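Local coordinates for YdhT protein (PDB 3CBW) that hydrolyses internal beta-1,4-mannosidic linkages in mannan, galactomannan and glucomannan during glucomannan breakdown, at residues S112-H124 and I137-M151. The protein carries 3 engineered substitutions. Sequence-based numbering, arbitrary orientation.
Sequences SLHLANPAFQSGH and ILDSSTVEGKRLNAM. Engineered in segment 137-151: Ser-141 (natural residue Ala), Val-143 (natural residue Ala).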
loop_
_atom_site.group_PDB
_atom_site.type_symbol
_atom_site.label_atom_id
_atom_site.label_comp_id
_atom_site.label_asym_id
_atom_site.label_seq_id
_atom_site.Cartn_x
_atom_site.Cartn_y
_atom_site.Cartn_z
ATOM N N SER A 112 -4.428 0.802 3.095
ATOM C CA SER A 112 -3.490 0.313 4.110
ATOM C C SER A 112 -4.190 0.258 5.458
ATOM O O SER A 112 -5.330 0.691 5.584
ATOM C CB SER A 112 -2.247 1.208 4.197
ATOM O OG SER A 112 -2.585 2.541 4.563
ATOM N N LEU A 113 -3.500 -0.296 6.453
ATOM C CA LEU A 113 -4.094 -0.516 7.772
ATOM C C LEU A 113 -3.115 -0.246 8.902
ATOM O O LEU A 113 -2.196 -1.037 9.139
ATOM C CB LEU A 113 -4.557 -1.965 7.912
ATOM C CG LEU A 113 -5.556 -2.504 6.880
ATOM C CD1 LEU A 113 -5.630 -4.017 6.895
ATOM C CD2 LEU A 113 -6.931 -1.900 7.104
ATOM N N HIS A 114 -3.332 0.838 9.639
ATOM C CA HIS A 114 -2.575 1.063 10.883
ATOM C C HIS A 114 -3.255 0.327 12.036
ATOM O O HIS A 114 -3.823 0.941 12.943
ATOM C CB HIS A 114 -2.409 2.550 11.161
ATOM C CG HIS A 114 -1.342 3.183 10.322
ATOM N ND1 HIS A 114 -1.409 3.234 8.945
ATOM C CD2 HIS A 114 -0.168 3.765 10.665
ATOM C CE1 HIS A 114 -0.327 3.834 8.477
ATOM N NE2 HIS A 114 0.439 4.172 9.500
ATOM N N LEU A 115 -3.187 -1.004 12.004
ATOM C CA LEU A 115 -3.962 -1.851 12.902
ATOM C C LEU A 115 -3.639 -1.619 14.358
ATOM O O LEU A 115 -2.466 -1.580 14.745
ATOM C CB LEU A 115 -3.701 -3.324 12.608
ATOM C CG LEU A 115 -4.172 -3.904 11.277
ATOM C CD1 LEU A 115 -3.681 -5.354 11.178
ATOM C CD2 LEU A 115 -5.694 -3.833 11.178
ATOM N N ALA A 116 -4.690 -1.513 15.168
ATOM C CA ALA A 116 -4.541 -1.614 16.616
ATOM C C ALA A 116 -3.917 -2.963 16.957
ATOM O O ALA A 116 -3.956 -3.908 16.156
ATOM C CB ALA A 116 -5.885 -1.440 17.298
ATOM N N ASN A 117 -3.347 -3.038 18.157
ATOM C CA ASN A 117 -2.527 -4.154 18.590
ATOM C C ASN A 117 -3.356 -5.131 19.409
ATOM O O ASN A 117 -3.724 -4.832 20.551
ATOM C CB ASN A 117 -1.397 -3.583 19.442
ATOM C CG ASN A 117 -0.389 -4.606 19.883
ATOM O OD1 ASN A 117 -0.627 -5.812 19.851
ATOM N ND2 ASN A 117 0.770 -4.110 20.328
ATOM N N PRO A 118 -3.643 -6.314 18.845
ATOM C CA PRO A 118 -4.529 -7.251 19.545
ATOM C C PRO A 118 -3.889 -7.949 20.749
ATOM O O PRO A 118 -4.557 -8.728 21.421
ATOM C CB PRO A 118 -4.925 -8.240 18.447
ATOM C CG PRO A 118 -3.776 -8.234 17.503
ATOM C CD PRO A 118 -3.197 -6.846 17.541
ATOM N N ALA A 119 -2.625 -7.662 21.046
ATOM C CA ALA A 119 -2.054 -8.095 22.328
ATOM C C ALA A 119 -2.651 -7.290 23.483
ATOM O O ALA A 119 -2.497 -7.667 24.652
ATOM C CB ALA A 119 -0.531 -7.977 22.318
ATOM N N PHE A 120 -3.326 -6.191 23.155
ATOM C CA PHE A 120 -3.937 -5.281 24.120
ATOM C C PHE A 120 -5.437 -5.188 23.891
ATOM O O PHE A 120 -5.947 -5.601 22.848
ATOM C CB PHE A 120 -3.322 -3.881 23.989
ATOM C CG PHE A 120 -1.886 -3.809 24.405
ATOM C CD1 PHE A 120 -1.548 -3.453 25.710
ATOM C CD2 PHE A 120 -0.866 -4.093 23.501
ATOM C CE1 PHE A 120 -0.211 -3.379 26.107
ATOM C CE2 PHE A 120 0.467 -4.031 23.877
ATOM C CZ PHE A 120 0.801 -3.672 25.190
ATOM N N GLN A 121 -6.147 -4.633 24.867
ATOM C CA GLN A 121 -7.585 -4.466 24.757
ATOM C C GLN A 121 -7.962 -3.615 23.536
ATOM O O GLN A 121 -8.951 -3.890 22.857
ATOM C CB GLN A 121 -8.131 -3.856 26.054
ATOM C CG GLN A 121 -9.631 -3.601 26.050
ATOM C CD GLN A 121 -10.013 -2.286 25.395
ATOM O OE1 GLN A 121 -9.249 -1.314 25.421
ATOM N NE2 GLN A 121 -11.202 -2.248 24.801
ATOM N N SER A 122 -7.187 -2.561 23.294
ATOM C CA SER A 122 -7.347 -1.731 22.105
ATOM C C SER A 122 -6.100 -0.880 21.927
ATOM O O SER A 122 -5.193 -0.922 22.760
ATOM C CB SER A 122 -8.604 -0.857 22.202
ATOM O OG SER A 122 -8.440 0.160 23.174
ATOM N N GLY A 123 -6.059 -0.132 20.823
ATOM C CA GLY A 123 -4.977 0.809 20.556
ATOM C C GLY A 123 -3.610 0.158 20.536
ATOM O O GLY A 123 -3.450 -0.976 20.076
ATOM N N HIS A 124 -2.611 0.899 21.006
ATOM C CA HIS A 124 -1.246 0.385 21.173
ATOM C C HIS A 124 -0.573 -0.070 19.874
ATOM O O HIS A 124 0.284 -0.955 19.902
ATOM C CB HIS A 124 -1.220 -0.757 22.198
ATOM C CG HIS A 124 -1.540 -0.324 23.594
ATOM N ND1 HIS A 124 -2.831 -0.204 24.057
ATOM C CD2 HIS A 124 -0.734 0.035 24.622
ATOM C CE1 HIS A 124 -2.809 0.193 25.319
ATOM N NE2 HIS A 124 -1.550 0.351 25.683
ATOM N N ILE A 137 -1.621 -14.094 19.081
ATOM C CA ILE A 137 -2.381 -13.373 18.058
ATOM C C ILE A 137 -2.709 -14.274 16.864
ATOM O O ILE A 137 -3.774 -14.150 16.262
ATOM C CB ILE A 137 -1.609 -12.101 17.606
ATOM C CG1 ILE A 137 -1.525 -11.103 18.774
ATOM C CG2 ILE A 137 -2.242 -11.488 16.331
ATOM C CD1 ILE A 137 -0.620 -9.883 18.528
ATOM N N LEU A 138 -1.800 -15.187 16.539
ATOM C CA LEU A 138 -1.959 -16.098 15.405
ATOM C C LEU A 138 -2.957 -17.209 15.664
ATOM O O LEU A 138 -3.437 -17.851 14.726
ATOM C CB LEU A 138 -0.609 -16.702 15.023
ATOM C CG LEU A 138 0.361 -15.694 14.412
ATOM C CD1 LEU A 138 1.742 -16.287 14.330
ATOM C CD2 LEU A 138 -0.118 -15.292 13.029
ATOM N N ASP A 139 -3.270 -17.422 16.937
ATOM C CA ASP A 139 -4.097 -18.529 17.386
ATOM C C ASP A 139 -5.508 -18.004 17.582
ATOM O O ASP A 139 -5.776 -17.272 18.529
ATOM C CB ASP A 139 -3.505 -19.081 18.689
ATOM C CG ASP A 139 -4.318 -20.214 19.299
ATOM O OD1 ASP A 139 -5.446 -20.500 18.838
ATOM O OD2 ASP A 139 -3.806 -20.800 20.275
ATOM N N SER A 140 -6.407 -18.387 16.673
ATOM C CA SER A 140 -7.785 -17.890 16.670
ATOM C C SER A 140 -8.572 -18.216 17.945
ATOM O O SER A 140 -9.624 -17.628 18.196
ATOM C CB SER A 140 -8.539 -18.399 15.435
ATOM O OG SER A 140 -8.049 -17.777 14.256
ATOM N N SER A 141 -8.047 -19.136 18.751
ATOM C CA SER A 141 -8.701 -19.553 19.991
ATOM C C SER A 141 -8.362 -18.696 21.224
ATOM O O SER A 141 -8.959 -18.882 22.280
ATOM C CB SER A 141 -8.410 -21.034 20.276
ATOM O OG SER A 141 -7.092 -21.221 20.769
ATOM N N THR A 142 -7.418 -17.760 21.107
ATOM C CA THR A 142 -7.042 -16.923 22.258
ATOM C C THR A 142 -7.790 -15.599 22.225
ATOM O O THR A 142 -8.372 -15.235 21.198
ATOM C CB THR A 142 -5.539 -16.597 22.283
ATOM O OG1 THR A 142 -5.217 -15.769 21.153
ATOM C CG2 THR A 142 -4.710 -17.861 22.263
ATOM N N VAL A 143 -7.770 -14.861 23.328
ATOM C CA VAL A 143 -8.365 -13.524 23.319
ATOM C C VAL A 143 -7.680 -12.627 22.272
ATOM O O VAL A 143 -8.347 -11.849 21.591
ATOM C CB VAL A 143 -8.388 -12.853 24.716
ATOM C CG1 VAL A 143 -6.985 -12.541 25.224
ATOM C CG2 VAL A 143 -9.255 -11.593 24.687
ATOM N N GLU A 144 -6.362 -12.779 22.134
ATOM C CA GLU A 144 -5.562 -12.012 21.173
ATOM C C GLU A 144 -5.998 -12.340 19.735
ATOM O O GLU A 144 -6.203 -11.443 18.907
ATOM C CB GLU A 144 -4.075 -12.316 21.362
ATOM C CG GLU A 144 -3.473 -11.768 22.669
ATOM C CD GLU A 144 -3.632 -12.695 23.872
ATOM O OE1 GLU A 144 -4.191 -13.802 23.726
ATOM O OE2 GLU A 144 -3.172 -12.303 24.967
ATOM N N GLY A 145 -6.138 -13.631 19.437
ATOM C CA GLY A 145 -6.583 -14.073 18.119
ATOM C C GLY A 145 -7.990 -13.623 17.792
ATOM O O GLY A 145 -8.297 -13.255 16.655
ATOM N N LYS A 146 -8.864 -13.651 18.791
ATOM C CA LYS A 146 -10.228 -13.183 18.590
ATOM C C LYS A 146 -10.280 -11.688 18.307
ATOM O O LYS A 146 -11.064 -11.246 17.467
ATOM C CB LYS A 146 -11.095 -13.557 19.795
ATOM C CG LYS A 146 -11.373 -15.052 19.878
ATOM C CD LYS A 146 -12.103 -15.418 21.145
ATOM C CE LYS A 146 -12.233 -16.924 21.276
ATOM N NZ LYS A 146 -13.042 -17.244 22.491
ATOM N N ARG A 147 -9.433 -10.913 18.982
ATOM C CA ARG A 147 -9.343 -9.472 18.720
ATOM C C ARG A 147 -8.870 -9.228 17.291
ATOM O O ARG A 147 -9.426 -8.383 16.577
ATOM C CB ARG A 147 -8.379 -8.810 19.700
ATOM C CG ARG A 147 -8.923 -8.616 21.103
ATOM C CD ARG A 147 -7.783 -8.106 21.954
ATOM N NE ARG A 147 -8.094 -8.085 23.377
ATOM C CZ ARG A 147 -7.223 -8.353 24.344
ATOM N NH1 ARG A 147 -5.967 -8.708 24.068
ATOM N NH2 ARG A 147 -7.632 -8.303 25.607
ATOM N N LEU A 148 -7.858 -9.979 16.867
ATOM C CA LEU A 148 -7.407 -9.854 15.476
ATOM C C LEU A 148 -8.558 -10.137 14.507
ATOM O O LEU A 148 -8.851 -9.332 13.611
ATOM C CB LEU A 148 -6.225 -10.778 15.173
ATOM C CG LEU A 148 -5.765 -10.774 13.706
ATOM C CD1 LEU A 148 -5.238 -9.399 13.265
ATOM C CD2 LEU A 148 -4.713 -11.838 13.489
ATOM N N ASN A 149 -9.247 -11.259 14.715
ATOM C CA ASN A 149 -10.328 -11.634 13.819
ATOM C C ASN A 149 -11.500 -10.661 13.809
ATOM O O ASN A 149 -12.111 -10.453 12.766
ATOM C CB ASN A 149 -10.764 -13.072 14.081
ATOM C CG ASN A 149 -9.748 -14.075 13.579
ATOM O OD1 ASN A 149 -8.988 -13.790 12.646
ATOM N ND2 ASN A 149 -9.735 -15.256 14.182
ATOM N N ALA A 150 -11.776 -10.018 14.946
ATOM C CA ALA A 150 -12.802 -8.976 14.998
ATOM C C ALA A 150 -12.450 -7.794 14.096
ATOM O O ALA A 150 -13.307 -7.244 13.394
ATOM C CB ALA A 150 -13.033 -8.505 16.430
ATOM N N MET A 151 -11.182 -7.394 14.113
ATOM C CA MET A 151 -10.722 -6.343 13.198
ATOM C C MET A 151 -10.815 -6.794 11.744
ATOM O O MET A 151 -11.303 -6.065 10.882
ATOM C CB MET A 151 -9.280 -5.937 13.513
ATOM C CG MET A 151 -9.073 -5.201 14.860
ATOM S SD MET A 151 -7.391 -4.444 15.115
ATOM C CE MET A 151 -6.356 -5.922 15.044
HETATM O O HOH W 1 -1.386 -10.181 25.065
#
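The turn at Pro-118 comes down on the first turns of helix 143-163, the CA atoms of Pro-118 and Glu-144 5.1 Å apart, while the chain leading to it from strand 108-114 runs past Met-151. Pro-118 is the wedge: CB rests on Arg-147 CB at 3.7 Å, CG faces Leu-148 CB and both branches of Ile-137, and the proline and isoleucine side chains cross at about a right angle. Ile-137 CD1 reaches on to Ala-119. On the strand side Met-151 bends at its last torsion (chi3 -61°), which lays CE against Ala-116 O at 3.3 Å and near Pro-118 CD, with SD touching both Ala-116 CB and Leu-115 CD2.

Around this apolar centre the acceptors on the loop side are backbone carbonyls. Arg-147, extended from CG to NE, sends NH1 to Pro-118 O (3.0 Å, N-H...O 164°); the oxygen lies in the guanidinium plane, yet the donor stands above the carbonyl plane. The same oxygen receives a CA-H...O contact from Glu-144. Phe-120 O sits over one guanidinium face without a hydrogen bond, and Val-143 CG2, from an engineered residue, lies against the opposite face. Water bridges Ala-119 O and Glu-144 OE2, donating to both.

The turn is shaped from within: Asn-117 OD1 accepts from Ala-119 N at 3.0 Å in an Asx turn that overlaps a type I turn. The contact lies inside one beta-alpha-beta crossover of the GH26 TIM barrel: the loop after strand 108-114, starting beside the probable substrate-binding His-114, packs against the end of helix 131-138 and the start of helix 143-163, which leads on to parallel strand 169-172.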